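Local coordinates for DNA repair and recombination protein radB (Thermococcus kodakarensis, PDB 2CVH), which probably takes part in DNA repair and homologous recombination, binding DNA and ATP but not promoting strand exchange, at residues V51-G56 against F83-F88; R93-L98 against Q136-I141; V110-T115 against I150-V155. All blocks are in the same frame, centred on the assembly; numbering follows the deposited sequence.

Interaction 1 (V51-G56 against F83-F88); sequences VDTEGG and FTPSDF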
ATOM      1  N   VAL A  51       1.265   4.672  -8.281  1.00 26.26           N
ATOM      2  CA  VAL A  51       1.120   3.860  -9.484  1.00 26.35           C
ATOM      3  C   VAL A  51      -0.201   3.132  -9.329  1.00 29.10           C
ATOM      4  O   VAL A  51      -0.319   2.180  -8.549  1.00 29.35           O
ATOM      5  CB  VAL A  51       2.290   2.863  -9.631  1.00 22.80           C
ATOM      6  CG1 VAL A  51       2.123   2.047 -10.894  1.00 21.48           C
ATOM      7  CG2 VAL A  51       3.625   3.628  -9.655  1.00 21.89           C
ATOM      8  N   ASP A  52      -1.209   3.634 -10.032  1.00 30.99           N
ATOM      9  CA  ASP A  52      -2.538   3.081  -9.944  1.00 30.68           C
ATOM     10  C   ASP A  52      -2.915   2.273 -11.142  1.00 32.11           C
ATOM     11  O   ASP A  52      -3.488   2.789 -12.096  1.00 38.45           O
ATOM     12  CB  ASP A  52      -3.557   4.191  -9.730  1.00 32.81           C
ATOM     13  CG  ASP A  52      -4.907   3.662  -9.273  1.00 37.50           C
ATOM     14  OD1 ASP A  52      -5.026   2.471  -8.893  1.00 43.40           O
ATOM     15  OD2 ASP A  52      -5.864   4.444  -9.281  1.00 37.09           O
ATOM     16  N   THR A  53      -2.655   0.983 -11.059  1.00 32.00           N
ATOM     17  CA  THR A  53      -2.962   0.072 -12.140  1.00 39.34           C
ATOM     18  C   THR A  53      -4.392  -0.430 -12.016  1.00 39.03           C
ATOM     19  O   THR A  53      -5.008  -0.796 -13.004  1.00 36.32           O
ATOM     20  CB  THR A  53      -1.991  -1.123 -12.107  1.00 43.45           C
ATOM     21  OG1 THR A  53      -0.700  -0.666 -11.681  1.00 46.39           O
ATOM     22  CG2 THR A  53      -1.838  -1.728 -13.492  1.00 45.92           C
ATOM     23  N   GLU A  54      -4.918  -0.395 -10.796  1.00 45.39           N
ATOM     24  CA  GLU A  54      -6.259  -0.889 -10.484  1.00 52.11           C
ATOM     25  C   GLU A  54      -7.374   0.178 -10.467  1.00 52.28           C
ATOM     26  O   GLU A  54      -8.543  -0.138 -10.236  1.00 57.09           O
ATOM     27  CB  GLU A  54      -6.203  -1.629  -9.129  1.00 56.68           C
ATOM     28  CG  GLU A  54      -7.398  -2.538  -8.804  1.00 63.64           C
ATOM     29  CD  GLU A  54      -8.009  -2.253  -7.429  1.00 68.53           C
ATOM     30  OE1 GLU A  54      -9.164  -1.768  -7.378  1.00 69.56           O
ATOM     31  OE2 GLU A  54      -7.339  -2.506  -6.401  1.00 70.80           O
ATOM     32  N   GLY A  55      -7.037   1.433 -10.724  1.00 48.22           N
ATOM     33  CA  GLY A  55      -8.068   2.451 -10.694  1.00 41.70           C
ATOM     34  C   GLY A  55      -8.699   2.533  -9.315  1.00 37.94           C
ATOM     35  O   GLY A  55      -9.889   2.804  -9.189  1.00 39.57           O
ATOM     36  N   GLY A  56      -7.904   2.269  -8.278  1.00 35.42           N
ATOM     37  CA  GLY A  56      -8.398   2.346  -6.913  1.00 30.08           C
ATOM     38  C   GLY A  56      -8.267   3.733  -6.308  1.00 30.46           C
ATOM     39  O   GLY A  56      -8.772   3.987  -5.218  1.00 32.37           O
ATOM     40  N   PHE A  83       0.137   7.678 -11.860  1.00 22.01           N
ATOM     41  CA  PHE A  83       0.615   6.892 -12.996  1.00 24.85           C
ATOM     42  C   PHE A  83      -0.457   5.860 -13.232  1.00 25.66           C
ATOM     43  O   PHE A  83      -0.844   5.145 -12.314  1.00 26.88           O
ATOM     44  CB  PHE A  83       1.948   6.193 -12.682  1.00 25.63           C
ATOM     45  CG  PHE A  83       3.058   7.141 -12.330  1.00 20.18           C
ATOM     46  CD1 PHE A  83       3.191   7.624 -11.037  1.00 19.87           C
ATOM     47  CD2 PHE A  83       3.959   7.562 -13.297  1.00 23.02           C
ATOM     48  CE1 PHE A  83       4.201   8.514 -10.698  1.00 22.64           C
ATOM     49  CE2 PHE A  83       4.979   8.458 -12.971  1.00 24.70           C
ATOM     50  CZ  PHE A  83       5.101   8.934 -11.668  1.00 24.21           C
ATOM     51  N   THR A  84      -0.921   5.749 -14.464  1.00 29.04           N
ATOM     52  CA  THR A  84      -1.997   4.823 -14.761  1.00 35.68           C
ATOM     53  C   THR A  84      -1.623   3.754 -15.779  1.00 39.73           C
ATOM     54  O   THR A  84      -2.252   3.649 -16.828  1.00 42.28           O
ATOM     55  CB  THR A  84      -3.228   5.621 -15.255  1.00 36.74           C
ATOM     56  OG1 THR A  84      -2.789   6.614 -16.192  1.00 37.94           O
ATOM     57  CG2 THR A  84      -3.928   6.331 -14.097  1.00 34.43           C
ATOM     58  N   PRO A  85      -0.632   2.902 -15.458  1.00 44.28           N
ATOM     59  CA  PRO A  85      -0.199   1.842 -16.371  1.00 48.85           C
ATOM     60  C   PRO A  85      -1.358   0.920 -16.717  1.00 55.97           C
ATOM     61  O   PRO A  85      -1.341   0.235 -17.746  1.00 57.98           O
ATOM     62  CB  PRO A  85       0.871   1.120 -15.555  1.00 48.36           C
ATOM     63  CG  PRO A  85       0.378   1.274 -14.158  1.00 45.12           C
ATOM     64  CD  PRO A  85       0.006   2.732 -14.141  1.00 44.82           C
ATOM     65  N   SER A  86      -2.327   0.898 -15.807  1.00 63.67           N
ATOM     66  CA  SER A  86      -3.572   0.133 -15.879  1.00 72.80           C
ATOM     67  C   SER A  86      -3.625  -1.213 -16.629  1.00 76.35           C
ATOM     68  O   SER A  86      -3.960  -2.237 -16.026  1.00 77.96           O
ATOM     69  CB  SER A  86      -4.711   1.072 -16.303  1.00 73.92           C
ATOM     70  OG  SER A  86      -4.754   2.218 -15.454  1.00 71.26           O
ATOM     71  N   ASP A  87      -3.293  -1.239 -17.917  1.00 79.51           N
ATOM     72  CA  ASP A  87      -3.324  -2.498 -18.650  1.00 82.76           C
ATOM     73  C   ASP A  87      -2.076  -3.339 -18.381  1.00 84.57           C
ATOM     74  O   ASP A  87      -1.551  -3.994 -19.273  1.00 83.65           O
ATOM     75  CB  ASP A  87      -3.515  -2.275 -20.156  1.00 84.72           C
ATOM     76  CG  ASP A  87      -4.216  -3.453 -20.840  1.00 84.88           C
ATOM     77  OD1 ASP A  87      -3.535  -4.439 -21.185  1.00 83.86           O
ATOM     78  OD2 ASP A  87      -5.456  -3.399 -21.023  1.00 86.03           O
ATOM     79  N   PHE A  88      -1.602  -3.297 -17.140  1.00 87.48           N
ATOM     80  CA  PHE A  88      -0.452  -4.071 -16.680  1.00 90.61           C
ATOM     81  C   PHE A  88       0.765  -4.288 -17.595  1.00 91.25           C
ATOM     82  O   PHE A  88       1.533  -5.237 -17.391  1.00 90.20           O
ATOM     83  CB  PHE A  88      -0.941  -5.418 -16.117  1.00 93.93           C
ATOM     84  CG  PHE A  88      -1.969  -6.123 -16.986  1.00 96.07           C
ATOM     85  CD1 PHE A  88      -1.592  -6.759 -18.173  1.00 96.03           C
ATOM     86  CD2 PHE A  88      -3.317  -6.143 -16.617  1.00 95.59           C
ATOM     87  CE1 PHE A  88      -2.539  -7.402 -18.974  1.00 95.34           C
ATOM     88  CE2 PHE A  88      -4.272  -6.784 -17.414  1.00 94.77           C
ATOM     89  CZ  PHE A  88      -3.881  -7.413 -18.592  1.00 94.88           C
TER
HETATM   90  O   HOH W   1      -5.920   2.750 -12.952  1.00 39.16           O
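Val51 and Phe83 form one parallel beta bridge, their CA atoms 4.7 Å apart, and the backbone N of Asp52 donates to O of Phe83. This bond is 2.8 Å long and lies close to the line of the Phe83 carbonyl, with a C=O...N angle of 168°. Further on, the two segments leave strand geometry but stay close, and CA of Ser86 makes a CA-H...O contact with O of Thr53 at 3.3 Å. A water adds a polar link: it donates to O of Asp52 and is hydrogen-bonded to OG of Ser86.

The side chains of Val51 and Phe83 share one face of the sheet, the face covered by helix 90-101. Val51 has CG1 anti to its N (chi1 -179°), which turns this methyl to CG of Pro85, 3.8 Å away. Thr53 reaches the same CG with OG1 at 3.3 Å. Both side chains cross the proline ring at about a right angle. The other branch of Thr53 packs tightly on Ser86, with CG2 3.5 Å from its CA. Replacing Pro85 with an alanine would remove the ring carbons that meet Val51 CG1 and Thr53 OG1 and is likely to leave a gap beside them and a loop freer to bend.

The Asp52 carboxylate serves its own turn: OD1 accepts from N of Gly56 with its syn lone pair, and OD2 from N of Phe57. The contact ties outermost strand 80-83 to strand 47-52 at the C-terminal ends of the parallel strands, the end at which P-loop NTPases of the RecA type bind nucleotide.

Interaction 2 (R93-L98 against Q136-I141); sequences RVIGSL and QVLLWI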
ATOM      1  N   ARG A  93       7.479  -0.511 -16.748  1.00 66.59           N
ATOM      2  CA  ARG A  93       8.067   0.683 -17.366  1.00 67.08           C
ATOM      3  C   ARG A  93       7.901   1.895 -16.454  1.00 62.29           C
ATOM      4  O   ARG A  93       8.808   2.726 -16.318  1.00 58.92           O
ATOM      5  CB  ARG A  93       7.405   0.962 -18.715  1.00 72.69           C
ATOM      6  CG  ARG A  93       7.198  -0.286 -19.543  1.00 81.78           C
ATOM      7  CD  ARG A  93       6.482   0.017 -20.851  1.00 89.49           C
ATOM      8  NE  ARG A  93       5.970  -1.202 -21.476  1.00 92.86           N
ATOM      9  CZ  ARG A  93       4.831  -1.280 -22.158  1.00 93.12           C
ATOM     10  NH1 ARG A  93       4.058  -0.208 -22.312  1.00 92.75           N
ATOM     11  NH2 ARG A  93       4.475  -2.434 -22.697  1.00 93.65           N
ATOM     12  N   VAL A  94       6.733   1.960 -15.818  1.00 57.07           N
ATOM     13  CA  VAL A  94       6.369   3.030 -14.896  1.00 51.61           C
ATOM     14  C   VAL A  94       7.243   2.916 -13.657  1.00 47.22           C
ATOM     15  O   VAL A  94       7.789   3.910 -13.177  1.00 45.63           O
ATOM     16  CB  VAL A  94       4.870   2.918 -14.487  1.00 51.45           C
ATOM     17  CG1 VAL A  94       4.580   3.742 -13.234  1.00 51.03           C
ATOM     18  CG2 VAL A  94       3.980   3.359 -15.646  1.00 50.41           C
ATOM     19  N   ILE A  95       7.380   1.693 -13.148  1.00 43.92           N
ATOM     20  CA  ILE A  95       8.194   1.460 -11.965  1.00 40.09           C
ATOM     21  C   ILE A  95       9.633   1.801 -12.309  1.00 39.89           C
ATOM     22  O   ILE A  95      10.329   2.454 -11.532  1.00 36.03           O
ATOM     23  CB  ILE A  95       8.025   0.030 -11.451  1.00 38.22           C
ATOM     24  CG1 ILE A  95       6.608  -0.125 -10.888  1.00 35.40           C
ATOM     25  CG2 ILE A  95       9.039  -0.261 -10.372  1.00 39.18           C
ATOM     26  CD1 ILE A  95       6.291  -1.484 -10.384  1.00 36.37           C
ATOM     27  N   GLY A  96      10.038   1.441 -13.525  1.00 41.34           N
ATOM     28  CA  GLY A  96      11.374   1.759 -13.978  1.00 44.15           C
ATOM     29  C   GLY A  96      11.528   3.268 -14.031  1.00 46.96           C
ATOM     30  O   GLY A  96      12.504   3.815 -13.506  1.00 46.81           O
ATOM     31  N   SER A  97      10.529   3.951 -14.591  1.00 49.34           N
ATOM     32  CA  SER A  97      10.570   5.409 -14.704  1.00 52.28           C
ATOM     33  C   SER A  97      10.708   6.051 -13.323  1.00 51.77           C
ATOM     34  O   SER A  97      11.459   7.026 -13.132  1.00 52.36           O
ATOM     35  CB  SER A  97       9.311   5.939 -15.417  1.00 56.87           C
ATOM     36  OG  SER A  97       8.158   5.979 -14.575  1.00 61.01           O
ATOM     37  N   LEU A  98      10.003   5.467 -12.354  1.00 48.38           N
ATOM     38  CA  LEU A  98      10.002   5.954 -10.982  1.00 45.75           C
ATOM     39  C   LEU A  98      11.389   6.170 -10.416  1.00 44.37           C
ATOM     40  O   LEU A  98      11.577   6.998  -9.515  1.00 40.02           O
ATOM     41  CB  LEU A  98       9.220   5.001 -10.081  1.00 46.49           C
ATOM     42  CG  LEU A  98       7.696   5.055 -10.180  1.00 45.25           C
ATOM     43  CD1 LEU A  98       7.104   4.218  -9.063  1.00 43.15           C
ATOM     44  CD2 LEU A  98       7.215   6.501 -10.066  1.00 44.73           C
ATOM     45  N   GLN A 136      12.296  -5.397  -6.744  1.00 37.30           N
ATOM     46  CA  GLN A 136      13.671  -4.972  -6.532  1.00 36.54           C
ATOM     47  C   GLN A 136      13.855  -3.498  -6.869  1.00 29.82           C
ATOM     48  O   GLN A 136      14.552  -2.786  -6.139  1.00 28.97           O
ATOM     49  CB  GLN A 136      14.656  -5.838  -7.322  1.00 43.28           C
ATOM     50  CG  GLN A 136      15.103  -7.072  -6.550  1.00 53.16           C
ATOM     51  CD  GLN A 136      15.470  -6.748  -5.101  1.00 57.84           C
ATOM     52  OE1 GLN A 136      14.843  -7.254  -4.165  1.00 59.52           O
ATOM     53  NE2 GLN A 136      16.477  -5.889  -4.913  1.00 58.67           N
ATOM     54  N   VAL A 137      13.250  -3.038  -7.964  1.00 24.07           N
ATOM     55  CA  VAL A 137      13.353  -1.626  -8.321  1.00 24.29           C
ATOM     56  C   VAL A 137      12.708  -0.788  -7.211  1.00 22.91           C
ATOM     57  O   VAL A 137      13.283   0.203  -6.756  1.00 24.57           O
ATOM     58  CB  VAL A 137      12.708  -1.326  -9.698  1.00 28.63           C
ATOM     59  CG1 VAL A 137      12.771   0.183 -10.016  1.00 27.26           C
ATOM     60  CG2 VAL A 137      13.437  -2.105 -10.776  1.00 27.85           C
ATOM     61  N   LEU A 138      11.572  -1.245  -6.694  1.00 20.44           N
ATOM     62  CA  LEU A 138      10.892  -0.518  -5.621  1.00 19.20           C
ATOM     63  C   LEU A 138      11.740  -0.479  -4.347  1.00 18.54           C
ATOM     64  O   LEU A 138      11.811   0.562  -3.677  1.00 22.52           O
ATOM     65  CB  LEU A 138       9.501  -1.124  -5.345  1.00 18.31           C
ATOM     66  CG  LEU A 138       8.505  -0.888  -6.491  1.00 20.96           C
ATOM     67  CD1 LEU A 138       7.244  -1.729  -6.324  1.00 17.36           C
ATOM     68  CD2 LEU A 138       8.176   0.614  -6.607  1.00 15.89           C
ATOM     69  N   LEU A 139      12.383  -1.597  -4.000  1.00 17.29           N
ATOM     70  CA  LEU A 139      13.238  -1.622  -2.803  1.00 21.62           C
ATOM     71  C   LEU A 139      14.416  -0.659  -3.011  1.00 23.46           C
ATOM     72  O   LEU A 139      14.795   0.090  -2.109  1.00 24.84           O
ATOM     73  CB  LEU A 139      13.748  -3.044  -2.496  1.00 22.11           C
ATOM     74  CG  LEU A 139      14.614  -3.192  -1.225  1.00 22.93           C
ATOM     75  CD1 LEU A 139      13.874  -2.770   0.040  1.00 22.80           C
ATOM     76  CD2 LEU A 139      15.063  -4.613  -1.111  1.00 25.05           C
ATOM     77  N   TRP A 140      14.947  -0.649  -4.227  1.00 27.91           N
ATOM     78  CA  TRP A 140      16.043   0.239  -4.625  1.00 31.98           C
ATOM     79  C   TRP A 140      15.575   1.695  -4.428  1.00 27.55           C
ATOM     80  O   TRP A 140      16.265   2.509  -3.796  1.00 23.52           O
ATOM     81  CB  TRP A 140      16.333  -0.012  -6.108  1.00 42.35           C
ATOM     82  CG  TRP A 140      17.680   0.378  -6.627  1.00 52.80           C
ATOM     83  CD1 TRP A 140      18.735   0.888  -5.918  1.00 57.02           C
ATOM     84  CD2 TRP A 140      18.121   0.267  -7.987  1.00 56.55           C
ATOM     85  NE1 TRP A 140      19.810   1.100  -6.760  1.00 59.52           N
ATOM     86  CE2 TRP A 140      19.461   0.724  -8.033  1.00 58.29           C
ATOM     87  CE3 TRP A 140      17.514  -0.175  -9.175  1.00 56.73           C
ATOM     88  CZ2 TRP A 140      20.206   0.753  -9.221  1.00 58.47           C
ATOM     89  CZ3 TRP A 140      18.251  -0.143 -10.355  1.00 59.14           C
ATOM     90  CH2 TRP A 140      19.587   0.316 -10.368  1.00 58.50           C
ATOM     91  N   ILE A 141      14.398   2.018  -4.961  1.00 23.50           N
ATOM     92  CA  ILE A 141      13.852   3.373  -4.810  1.00 26.28           C
ATOM     93  C   ILE A 141      13.687   3.714  -3.324  1.00 25.39           C
ATOM     94  O   ILE A 141      14.116   4.791  -2.877  1.00 28.37           O
ATOM     95  CB  ILE A 141      12.468   3.561  -5.548  1.00 23.89           C
ATOM     96  CG1 ILE A 141      12.663   3.504  -7.067  1.00 20.90           C
ATOM     97  CG2 ILE A 141      11.806   4.886  -5.154  1.00 17.94           C
ATOM     98  CD1 ILE A 141      11.369   3.331  -7.846  1.00 22.54           C
TER
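Two neighbouring helices of the RecA-like alpha/beta core meet here, Ile95 and Leu98 of helix 90-101 facing Val137, Leu138 and Ile141 of helix 128-145. Both helices follow a strand of the central sheet and lead into the next parallel strand, in beta-alpha-beta fashion. They run in nearly the same direction. Their segment axes come within 9.4 Å and cross at 20°.

The contact is apolar and buried. Ile95 is central. Its CG2, anti to the backbone N, sits 3.8 Å from CG1 of Val137. The same methyl meets CD2 of Leu138 at 4.0 Å. The Ile95 and Leu138 side chains cross at about a right angle, and their CD1 ends come within 4.2 Å of each other. CG1 of Val137 also lies 3.7 Å from O of Ile95, so one methyl touches both side chain and backbone of the same residue.

One turn further on, Ile141 takes over. With CG1 anti to its carbonyl carbon (chi1 -68°) and the chain then extended, its CD1 reaches across to CB of Leu98. At 3.5 Å this is the shortest carbon-carbon approach of the contact. Leu98 CD1 meets Leu138 CD2 more loosely, at 4.5 Å. CD1 of Ile141 also touches O of Ile95. Ile95 thus meets all three residues of helix 128-145, with Leu138 on the side nearer the sheet.

Leu98 also packs down on Ala49 and Val51 of strand 47-52, and Ile141 touches Val102, just after helix 90-101. The contact lies away from the predicted ATP site. It is ordinary hydrophobic packing of adjacent crossover helices, side by side on one face of the parallel part of the central sheet, as in other P-loop NTPases.

Interaction 3 (V110-T115 against I150-V155); sequences VVDSIT and IVINQV
Val110 bridges Ile150 in parallel register, and on that face its CG1 meets CD1 of Ile152 at 4.0 Å. Val111 carries the backbone bonds: its N donates to O of Ile150 at 3.0 Å, and its O accepts from N of Ile152 at 3.1 Å. Both bonds are straight, with N-H...O angles of 165° and 170°. The Val111 side chain turns to the opposite face, with that of Val151.

Asp112 lies against CG2 of Ile152, which is 3.8 Å from its OD1. OD2 has a weak hydrogen bond to Tyr50 OH. A hydrophobic strand ending in this aspartate, beside Thr34 of the predicted ATP site, is consistent with a Walker B motif in the central sheet of a RecA-like fold. Ile152 itself packs on Lys33 and Ala37 of helix 33-44.

A cis peptide joins Asp112 to Ser113, and the chain then turns out of the strand. The Ser113 side chain faces Ile152, but its approach to O of Ile152 is too short in the model and is doubtful. Thr115 is poorly ordered. As modelled, its OG1 is hydrogen-bonded to a water at 2.7 Å, and that water accepts from N of Gln154 at 2.8 Å.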
ATOM      1  N   VAL A 110       3.368   4.497  -3.712  1.00 14.04           N
ATOM      2  CA  VAL A 110       2.278   3.550  -3.526  1.00 12.96           C
ATOM      3  C   VAL A 110       2.085   2.874  -4.852  1.00 17.10           C
ATOM      4  O   VAL A 110       2.048   3.544  -5.882  1.00 20.87           O
ATOM      5  CB  VAL A 110       0.918   4.237  -3.146  1.00 11.02           C
ATOM      6  CG1 VAL A 110      -0.167   3.175  -3.012  1.00 10.37           C
ATOM      7  CG2 VAL A 110       1.052   5.068  -1.849  1.00  5.25           C
ATOM      8  N   VAL A 111       2.063   1.547  -4.854  1.00 18.40           N
ATOM      9  CA  VAL A 111       1.823   0.820  -6.093  1.00 21.28           C
ATOM     10  C   VAL A 111       0.521   0.085  -5.843  1.00 26.10           C
ATOM     11  O   VAL A 111       0.315  -0.455  -4.758  1.00 30.27           O
ATOM     12  CB  VAL A 111       2.972  -0.153  -6.458  1.00 17.90           C
ATOM     13  CG1 VAL A 111       2.685  -0.791  -7.817  1.00 18.03           C
ATOM     14  CG2 VAL A 111       4.309   0.602  -6.511  1.00 11.50           C
ATOM     15  N   ASP A 112      -0.377   0.102  -6.817  1.00 30.62           N
ATOM     16  CA  ASP A 112      -1.677  -0.524  -6.646  1.00 38.73           C
ATOM     17  C   ASP A 112      -2.112  -1.098  -7.975  1.00 40.55           C
ATOM     18  O   ASP A 112      -2.762  -0.417  -8.755  1.00 44.92           O
ATOM     19  CB  ASP A 112      -2.667   0.552  -6.165  1.00 41.69           C
ATOM     20  CG  ASP A 112      -4.052   0.007  -5.833  1.00 44.75           C
ATOM     21  OD1 ASP A 112      -4.370  -1.166  -6.136  1.00 46.48           O
ATOM     22  OD2 ASP A 112      -4.835   0.788  -5.252  1.00 46.83           O
ATOM     23  N   SER A 113      -1.861  -2.377  -8.204  1.00 50.88           N
ATOM     24  CA  SER A 113      -1.221  -3.266  -7.251  1.00 59.60           C
ATOM     25  C   SER A 113      -0.263  -4.151  -8.025  1.00 67.02           C
ATOM     26  O   SER A 113       0.946  -4.059  -7.853  1.00 65.45           O
ATOM     27  CB  SER A 113      -2.293  -4.134  -6.595  1.00 60.77           C
ATOM     28  OG  SER A 113      -3.126  -4.757  -7.560  1.00 63.68           O
ATOM     29  N   ILE A 114      -0.855  -4.990  -8.881  1.00 79.52           N
ATOM     30  CA  ILE A 114      -0.217  -5.959  -9.791  1.00 89.15           C
ATOM     31  C   ILE A 114      -0.446  -7.458  -9.496  1.00 92.03           C
ATOM     32  O   ILE A 114       0.406  -8.141  -8.914  1.00 91.37           O
ATOM     33  CB  ILE A 114       1.303  -5.661 -10.114  1.00 90.48           C
ATOM     34  CG1 ILE A 114       1.679  -6.329 -11.443  1.00 90.45           C
ATOM     35  CG2 ILE A 114       2.250  -6.148  -8.994  1.00 90.16           C
ATOM     36  CD1 ILE A 114       3.114  -6.135 -11.845  1.00 89.90           C
ATOM     37  N   THR A 115      -1.618  -7.966  -9.880  1.00 94.38           N
ATOM     38  CA  THR A 115      -1.911  -9.381  -9.677  1.00 98.46           C
ATOM     39  C   THR A 115      -3.146  -9.950 -10.393  1.00100.46           C
ATOM     40  O   THR A 115      -3.769 -10.900  -9.907  1.00100.41           O
ATOM     41  CB  THR A 115      -1.932  -9.759  -8.166  1.00 99.90           C
ATOM     42  OG1 THR A 115      -1.717  -8.592  -7.359  1.00101.52           O
ATOM     43  CG2 THR A 115      -0.823 -10.758  -7.861  1.00100.36           C
ATOM     44  N   ILE A 150       4.599   1.382  -0.252  1.00 18.57           N
ATOM     45  CA  ILE A 150       3.444   0.566   0.086  1.00  8.24           C
ATOM     46  C   ILE A 150       3.045  -0.183  -1.158  1.00 11.89           C
ATOM     47  O   ILE A 150       2.893   0.398  -2.240  1.00 13.24           O
ATOM     48  CB  ILE A 150       2.244   1.421   0.567  1.00 10.62           C
ATOM     49  CG1 ILE A 150       2.575   2.088   1.903  1.00  5.88           C
ATOM     50  CG2 ILE A 150       0.985   0.533   0.684  1.00 11.00           C
ATOM     51  CD1 ILE A 150       1.633   3.245   2.281  1.00 10.56           C
ATOM     52  N   VAL A 151       2.926  -1.494  -1.015  1.00 14.83           N
ATOM     53  CA  VAL A 151       2.541  -2.362  -2.108  1.00 15.61           C
ATOM     54  C   VAL A 151       1.156  -2.928  -1.745  1.00 18.30           C
ATOM     55  O   VAL A 151       0.999  -3.688  -0.792  1.00 18.45           O
ATOM     56  CB  VAL A 151       3.576  -3.508  -2.284  1.00 17.76           C
ATOM     57  CG1 VAL A 151       3.077  -4.489  -3.283  1.00 21.51           C
ATOM     58  CG2 VAL A 151       4.914  -2.947  -2.746  1.00 14.11           C
ATOM     59  N   ILE A 152       0.145  -2.491  -2.470  1.00 20.18           N
ATOM     60  CA  ILE A 152      -1.208  -2.921  -2.220  1.00 21.70           C
ATOM     61  C   ILE A 152      -1.558  -4.098  -3.116  1.00 22.72           C
ATOM     62  O   ILE A 152      -1.196  -4.115  -4.280  1.00 18.60           O
ATOM     63  CB  ILE A 152      -2.175  -1.732  -2.413  1.00 21.56           C
ATOM     64  CG1 ILE A 152      -2.048  -0.780  -1.228  1.00 20.32           C
ATOM     65  CG2 ILE A 152      -3.616  -2.203  -2.609  1.00 21.46           C
ATOM     66  CD1 ILE A 152      -2.738   0.566  -1.444  1.00 22.34           C
ATOM     67  N   ASN A 153      -2.191  -5.122  -2.547  1.00 24.82           N
ATOM     68  CA  ASN A 153      -2.592  -6.293  -3.321  1.00 29.33           C
ATOM     69  C   ASN A 153      -3.904  -6.808  -2.740  1.00 28.11           C
ATOM     70  O   ASN A 153      -4.291  -6.428  -1.638  1.00 26.52           O
ATOM     71  CB  ASN A 153      -1.546  -7.413  -3.188  1.00 37.50           C
ATOM     72  CG  ASN A 153      -0.135  -6.942  -3.468  1.00 41.46           C
ATOM     73  OD1 ASN A 153       0.282  -6.857  -4.619  1.00 46.77           O
ATOM     74  ND2 ASN A 153       0.612  -6.628  -2.412  1.00 45.49           N
ATOM     75  N   GLN A 154      -4.572  -7.692  -3.468  1.00 30.46           N
ATOM     76  CA  GLN A 154      -5.802  -8.302  -2.975  1.00 37.08           C
ATOM     77  C   GLN A 154      -5.435  -9.565  -2.161  1.00 43.53           C
ATOM     78  O   GLN A 154      -4.410 -10.218  -2.410  1.00 37.27           O
ATOM     79  CB  GLN A 154      -6.719  -8.678  -4.135  1.00 35.80           C
ATOM     80  CG  GLN A 154      -7.181  -7.502  -4.972  1.00 38.33           C
ATOM     81  CD  GLN A 154      -7.967  -6.489  -4.165  1.00 39.79           C
ATOM     82  OE1 GLN A 154      -7.684  -5.294  -4.215  1.00 40.53           O
ATOM     83  NE2 GLN A 154      -8.970  -6.957  -3.432  1.00 36.23           N
ATOM     84  N   VAL A 155      -6.288  -9.911  -1.207  1.00 54.30           N
ATOM     85  CA  VAL A 155      -6.079 -11.074  -0.334  1.00 66.15           C
ATOM     86  C   VAL A 155      -6.285 -12.459  -1.010  1.00 72.79           C
ATOM     87  O   VAL A 155      -6.698 -12.534  -2.169  1.00 73.50           O
ATOM     88  CB  VAL A 155      -7.030 -10.956   0.904  1.00 65.96           C
ATOM     89  CG1 VAL A 155      -8.498 -11.117   0.470  1.00 64.17           C
ATOM     90  CG2 VAL A 155      -6.647 -11.952   1.998  1.00 64.78           C
TER
HETATM   91  O   HOH W   2      -3.851  -6.867  -6.605  1.00 48.83           O
HETATM   92  O   HOH W   3      -3.610  -9.226  -5.595  1.00 37.57           O

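The three contacts belong to one alpha/beta core. Interactions 1 and 3 reach the same sheet, through neighbouring strands 47-52 and 106-112, where Asp112 N probably bonds Val51 O and Asp112 O probably accepts from Thr53 N. Interaction 3 is central and buried, with straight backbone bonds beside the predicted ATP site. Interaction 1 is partly buried at the outer strand, mixing one backbone bond with water and proline packing. Interaction 2 is buried but apolar in its side chains, joining helices on one face of the sheet. It meets both others through aliphatic side chains: Leu98 and Val94 rest on Val51 and Phe83, and Leu138 rests on Val111.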